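Local coordinates for VP4 CORE protein (Bluetongue virus, PDB 2JHP), which builds the cap on viral RNA as a multifunctional capping enzyme and is one of the proteins that form the inner capsid, at residues E315-S320 with V358-S363; P510-I515 with R588-S593. All blocks are in the same frame, centred on the assembly; numbering follows the deposited sequence.

Contact 1. Residues E315-S320 with V358-S363; sequences EYHCIS and VTKVVS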
loop_
_atom_site.group_PDB
_atom_site.type_symbol
_atom_site.label_atom_id
_atom_site.label_comp_id
_atom_site.label_asym_id
_atom_site.label_seq_id
_atom_site.Cartn_x
_atom_site.Cartn_y
_atom_site.Cartn_z
ATOM N N GLU A 315 -37.281 -16.856 16.100
ATOM C CA GLU A 315 -37.086 -16.394 14.738
ATOM C C GLU A 315 -37.965 -15.165 14.514
ATOM O O GLU A 315 -38.924 -14.935 15.259
ATOM C CB GLU A 315 -37.402 -17.490 13.721
ATOM C CG GLU A 315 -38.884 -17.817 13.592
ATOM C CD GLU A 315 -39.248 -18.413 12.244
ATOM O OE1 GLU A 315 -38.348 -18.555 11.380
ATOM O OE2 GLU A 315 -40.443 -18.740 12.053
ATOM N N TYR A 316 -37.621 -14.382 13.494
ATOM C CA TYR A 316 -38.278 -13.107 13.212
ATOM C C TYR A 316 -37.787 -12.538 11.888
ATOM O O TYR A 316 -36.911 -13.115 11.237
ATOM C CB TYR A 316 -38.035 -12.102 14.348
ATOM C CG TYR A 316 -36.581 -11.713 14.570
ATOM C CD1 TYR A 316 -35.725 -12.506 15.346
ATOM C CD2 TYR A 316 -36.067 -10.536 14.023
ATOM C CE1 TYR A 316 -34.383 -12.133 15.554
ATOM C CE2 TYR A 316 -34.748 -10.160 14.234
ATOM C CZ TYR A 316 -33.909 -10.959 14.998
ATOM O OH TYR A 316 -32.596 -10.584 15.195
ATOM N N HIS A 317 -38.348 -11.398 11.497
ATOM C CA HIS A 317 -38.014 -10.795 10.212
ATOM C C HIS A 317 -37.585 -9.335 10.309
ATOM O O HIS A 317 -37.911 -8.632 11.273
ATOM C CB HIS A 317 -39.175 -10.948 9.229
ATOM C CG HIS A 317 -39.497 -12.369 8.894
ATOM N ND1 HIS A 317 -38.810 -13.080 7.934
ATOM C CD2 HIS A 317 -40.436 -13.213 9.391
ATOM C CE1 HIS A 317 -39.311 -14.300 7.850
ATOM N NE2 HIS A 317 -40.301 -14.408 8.723
ATOM N N CYS A 318 -36.846 -8.898 9.291
ATOM C CA CYS A 318 -36.383 -7.525 9.188
ATOM C C CYS A 318 -35.994 -7.185 7.742
ATOM O O CYS A 318 -35.945 -8.065 6.883
ATOM C CB CYS A 318 -35.189 -7.306 10.114
ATOM S SG CYS A 318 -33.691 -8.108 9.566
ATOM N N ILE A 319 -35.717 -5.908 7.491
ATOM C CA ILE A 319 -35.308 -5.445 6.176
ATOM C C ILE A 319 -33.808 -5.168 6.210
ATOM O O ILE A 319 -33.345 -4.274 6.921
ATOM C CB ILE A 319 -36.091 -4.193 5.757
ATOM C CG1 ILE A 319 -37.593 -4.492 5.719
ATOM C CG2 ILE A 319 -35.618 -3.709 4.402
ATOM C CD1 ILE A 319 -38.458 -3.269 5.897
ATOM N N SER A 320 -33.049 -5.942 5.444
ATOM C CA SER A 320 -31.600 -5.924 5.576
ATOM C C SER A 320 -30.824 -6.260 4.302
ATOM O O SER A 320 -31.355 -6.852 3.364
ATOM C CB SER A 320 -31.175 -6.886 6.696
ATOM O OG SER A 320 -29.764 -6.887 6.865
ATOM N N VAL A 358 -36.357 -8.249 2.661
ATOM C CA VAL A 358 -36.904 -8.884 3.850
ATOM C C VAL A 358 -36.139 -10.175 4.128
ATOM O O VAL A 358 -35.978 -11.008 3.242
ATOM C CB VAL A 358 -38.434 -9.097 3.738
ATOM C CG1 VAL A 358 -38.810 -9.821 2.437
ATOM C CG2 VAL A 358 -38.973 -9.836 4.960
ATOM N N THR A 359 -35.648 -10.309 5.357
ATOM C CA THR A 359 -34.759 -11.399 5.735
ATOM C C THR A 359 -35.282 -12.121 6.976
ATOM O O THR A 359 -35.726 -11.488 7.940
ATOM C CB THR A 359 -33.323 -10.871 6.017
ATOM O OG1 THR A 359 -32.896 -10.010 4.952
ATOM C CG2 THR A 359 -32.336 -12.017 6.147
ATOM N N LYS A 360 -35.232 -13.448 6.936
ATOM C CA LYS A 360 -35.522 -14.266 8.107
ATOM C C LYS A 360 -34.236 -14.401 8.898
ATOM O O LYS A 360 -33.163 -14.566 8.315
ATOM C CB LYS A 360 -36.039 -15.653 7.703
ATOM C CG LYS A 360 -36.627 -16.464 8.857
ATOM C CD LYS A 360 -37.033 -17.871 8.430
ATOM C CE LYS A 360 -35.893 -18.879 8.597
ATOM N NZ LYS A 360 -36.405 -20.282 8.734
ATOM N N VAL A 361 -34.343 -14.328 10.221
ATOM C CA VAL A 361 -33.177 -14.462 11.094
ATOM C C VAL A 361 -33.445 -15.372 12.300
ATOM O O VAL A 361 -34.416 -15.180 13.038
ATOM C CB VAL A 361 -32.584 -13.067 11.501
ATOM C CG1 VAL A 361 -33.660 -11.993 11.540
ATOM C CG2 VAL A 361 -31.823 -13.133 12.816
ATOM N N VAL A 362 -32.589 -16.379 12.469
ATOM C CA VAL A 362 -32.656 -17.263 13.630
ATOM C C VAL A 362 -31.814 -16.670 14.750
ATOM O O VAL A 362 -30.591 -16.566 14.630
ATOM C CB VAL A 362 -32.166 -18.712 13.343
ATOM C CG1 VAL A 362 -32.863 -19.698 14.288
ATOM C CG2 VAL A 362 -32.417 -19.127 11.888
ATOM N N SER A 363 -32.487 -16.282 15.830
ATOM C CA SER A 363 -31.848 -15.699 17.006
ATOM C C SER A 363 -30.562 -16.416 17.399
ATOM O O SER A 363 -29.533 -15.775 17.594
ATOM C CB SER A 363 -32.820 -15.682 18.185
ATOM O OG SER A 363 -33.956 -14.896 17.882
#

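Contact 2. Residues P510-I515 with R588-S593; sequences PPVPDI and RDLKRS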
loop_
_atom_site.group_PDB
_atom_site.type_symbol
_atom_site.label_atom_id
_atom_site.label_comp_id
_atom_site.label_asym_id
_atom_site.label_seq_id
_atom_site.Cartn_x
_atom_site.Cartn_y
_atom_site.Cartn_z
ATOM N N PRO A 510 17.812 13.325 -23.014
ATOM C CA PRO A 510 18.750 12.242 -23.341
ATOM C C PRO A 510 18.703 11.047 -22.421
ATOM O O PRO A 510 18.544 11.218 -21.215
ATOM C CB PRO A 510 20.135 12.929 -23.285
ATOM C CG PRO A 510 19.901 14.279 -22.702
ATOM C CD PRO A 510 18.490 14.638 -23.037
ATOM N N PRO A 511 18.816 9.834 -22.996
ATOM C CA PRO A 511 18.832 8.576 -22.249
ATOM C C PRO A 511 20.077 8.451 -21.367
ATOM O O PRO A 511 20.975 7.657 -21.652
ATOM C CB PRO A 511 18.819 7.509 -23.353
ATOM C CG PRO A 511 19.319 8.197 -24.570
ATOM C CD PRO A 511 18.915 9.620 -24.454
ATOM N N VAL A 512 20.109 9.243 -20.298
ATOM C CA VAL A 512 21.275 9.351 -19.421
ATOM C C VAL A 512 21.380 8.137 -18.453
ATOM O O VAL A 512 20.353 7.562 -18.075
ATOM C CB VAL A 512 21.256 10.734 -18.684
ATOM C CG1 VAL A 512 20.249 10.744 -17.551
ATOM C CG2 VAL A 512 22.631 11.116 -18.174
ATOM N N PRO A 513 22.617 7.730 -18.072
ATOM C CA PRO A 513 22.804 6.563 -17.213
ATOM C C PRO A 513 22.618 6.858 -15.722
ATOM O O PRO A 513 23.529 6.601 -14.921
ATOM C CB PRO A 513 24.258 6.175 -17.487
ATOM C CG PRO A 513 24.933 7.483 -17.722
ATOM C CD PRO A 513 23.913 8.330 -18.444
ATOM N N ASP A 514 21.442 7.364 -15.352
ATOM C CA ASP A 514 21.175 7.732 -13.963
ATOM C C ASP A 514 21.111 6.541 -12.990
ATOM O O ASP A 514 20.730 5.436 -13.366
ATOM C CB ASP A 514 19.900 8.555 -13.876
ATOM C CG ASP A 514 19.671 9.118 -12.497
ATOM O OD1 ASP A 514 20.324 10.124 -12.135
ATOM O OD2 ASP A 514 18.842 8.533 -11.770
ATOM N N ILE A 515 21.497 6.804 -11.743
ATOM C CA ILE A 515 21.491 5.834 -10.645
ATOM C C ILE A 515 20.249 4.934 -10.626
ATOM O O ILE A 515 20.353 3.731 -10.392
ATOM C CB ILE A 515 21.698 6.570 -9.286
ATOM C CG1 ILE A 515 23.166 6.534 -8.886
ATOM C CG2 ILE A 515 20.893 5.961 -8.155
ATOM C CD1 ILE A 515 23.557 7.667 -7.984
ATOM N N ARG A 588 27.874 18.203 -19.123
ATOM C CA ARG A 588 26.887 18.419 -20.219
ATOM C C ARG A 588 25.533 17.711 -20.053
ATOM O O ARG A 588 24.875 17.923 -19.032
ATOM C CB ARG A 588 27.489 18.344 -21.632
ATOM C CG ARG A 588 28.627 19.339 -21.824
ATOM C CD ARG A 588 28.579 20.082 -23.153
ATOM N NE ARG A 588 29.923 20.497 -23.579
ATOM C CZ ARG A 588 30.612 21.511 -23.053
ATOM N NH1 ARG A 588 30.101 22.254 -22.073
ATOM N NH2 ARG A 588 31.827 21.785 -23.515
ATOM N N ASP A 589 25.121 16.872 -21.007
ATOM C CA ASP A 589 23.759 16.312 -20.977
ATOM C C ASP A 589 23.394 15.492 -19.715
ATOM O O ASP A 589 22.342 14.842 -19.665
ATOM C CB ASP A 589 23.412 15.578 -22.288
ATOM C CG ASP A 589 24.395 14.488 -22.638
ATOM O OD1 ASP A 589 24.828 14.434 -23.819
ATOM O OD2 ASP A 589 24.724 13.680 -21.742
ATOM N N LEU A 590 24.245 15.564 -18.690
ATOM C CA LEU A 590 24.024 14.869 -17.420
ATOM C C LEU A 590 23.731 15.848 -16.279
ATOM O O LEU A 590 23.318 15.423 -15.186
ATOM C CB LEU A 590 25.245 13.994 -17.099
ATOM C CG LEU A 590 25.311 12.957 -15.968
ATOM C CD1 LEU A 590 25.988 11.691 -16.467
ATOM C CD2 LEU A 590 26.036 13.502 -14.737
ATOM N N LYS A 591 23.884 17.146 -16.562
ATOM C CA LYS A 591 23.981 18.182 -15.525
ATOM C C LYS A 591 22.746 18.941 -14.954
ATOM O O LYS A 591 22.540 18.820 -13.742
ATOM C CB LYS A 591 25.180 19.120 -15.792
ATOM C CG LYS A 591 24.884 20.621 -15.921
ATOM C CD LYS A 591 24.702 21.352 -14.582
ATOM C CE LYS A 591 24.774 22.885 -14.872
ATOM N NZ LYS A 591 24.387 23.700 -13.676
ATOM N N ARG A 592 21.890 19.672 -15.699
ATOM C CA ARG A 592 21.419 19.540 -17.106
ATOM C C ARG A 592 20.244 18.564 -17.121
ATOM O O ARG A 592 19.092 18.980 -17.258
ATOM C CB ARG A 592 22.482 19.206 -18.165
ATOM C CG ARG A 592 21.897 18.758 -19.529
ATOM C CD ARG A 592 21.814 19.883 -20.610
ATOM N NE ARG A 592 20.575 19.724 -21.419
ATOM C CZ ARG A 592 20.374 18.820 -22.408
ATOM N NH1 ARG A 592 21.335 17.952 -22.769
ATOM N NH2 ARG A 592 19.178 18.755 -23.002
ATOM N N SER A 593 20.542 17.277 -16.963
ATOM C CA SER A 593 19.506 16.281 -16.731
ATOM C C SER A 593 19.249 16.161 -15.235
ATOM O O SER A 593 18.311 15.471 -14.818
ATOM C CB SER A 593 19.903 14.919 -17.313
ATOM O OG SER A 593 19.840 14.937 -18.732
#

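Contact 1. Residues E315-S320 with V358-S363
Val361 and Tyr316 face each other as a hydrogen-bonded pair of two antiparallel strands, 315-320 and 358-362, and they bury the most surface in the contact. Val361 CG1 sits over one face of the phenol ring, 3.7 Å from the Tyr316 ring centroid and 21° off the ring normal, a CH-pi contact shifted toward the CE2 rim. The other branch, CG2, reaches the far end of the ring, 3.6 Å from Tyr316 OH. Tyr316 CG lies between its own backbone N and carbonyl carbon (chi1 63°), which swings the ring back across the partner strand and above the valine. Ser363 OG meets the ring differently: it lies in the ring plane at the edge, 3.6 Å from Tyr316 CE1, while hydrogen-bonded to the carbonyl of Lys313. Beneath these side chains, Val361 N donates to Tyr316 O at 3.0 Å; the return bond, Tyr316 N to Val361 O, is weak. A firmer pair follows, with Thr359 N to Cys318 O at 2.7 Å and Cys318 N to Thr359 O at 3.1 Å.

Glu315, third in buried area, belongs to the other, more exposed face with His317 and Lys360. Its carboxylate rests against the lysine's aliphatic chain, OE1 being 3.3 Å from Lys360 CD, whereas the salt bridge to NZ is long at 3.7 Å. The imidazole packs its CE1 against Lys360 CB and CG.

Tyr316 and Cys318 also touch His307 of strand 302-308, and Cys318 meets Arg287 and Glu290 of helix 280-295. The pairing therefore forms a two-stranded antiparallel ribbon attached beside a seven-stranded mixed sheet of order 3-2-1-4-5-7-6, the sheet topology of a class I, Rossmann-like methyltransferase.

Contact 2. Residues P510-I515 with R588-S593
Val512 and Leu590 meet at about a right angle, joining two irregular loops: one contains inverse gamma turns centred on Pro511 and Pro513, the other a turn from Arg588 to Lys591 that is doubtful in detail, because atoms within it lie too close together in the model. Val512 CG2, anti to the backbone N, supplies the touching branch, 3.8 Å from Leu590 CD1; the other methyl, CG1, turns to Ser593 CB at 4.2 Å. Leu590 CD1 also reaches Pro513 CD, so one leucine methyl bears on two neighbouring residues.

Pro510 forms the second point of contact through its ring carbon CG, 3.8 Å from Asp589 CB. The Arg592 side chain comes to the same proline at roughly a right angle, with NH1 3.9 Å from Pro510 CG. Between residues 510-515 and 588-593 themselves there is no hydrogen bond, and the contact is van der Waals; just beyond it, Asp514 OD1 and the backbone of Ile515 bond to Glu596. The Asp589 carboxylate is engaged by Trp578 NE1, and Trp479 of helix 470-480 packs on Val512 while its NE1 bonds to Ser593 O. Within 588-593, Ser593 OG donates to Asp589 O at 2.7 Å, approaching from above the carbonyl plane, 37° out of it.

Overall arrangement
Contacts 1 and 2 lie on opposite sides of the chain's centre, about 38 and 31 Å from it, with their own centres about 68 Å apart and nearest atoms about 54 Å apart, so neither touches the other. Contact 1 adjoins the seven-stranded sheet containing 192-196, 219-223 and 260-264, the part of the chain that supplies an S-adenosylhomocysteine pocket between residues 179 and 268. Contact 2 is anchored by helix 470-480 beside a second sheet of the same strand order, and by Arg60, salt-bridged to Asp514. None of its residues belongs to the observed ligand pockets, and residues 315-320 and 358-363 are absent from both guanine pockets.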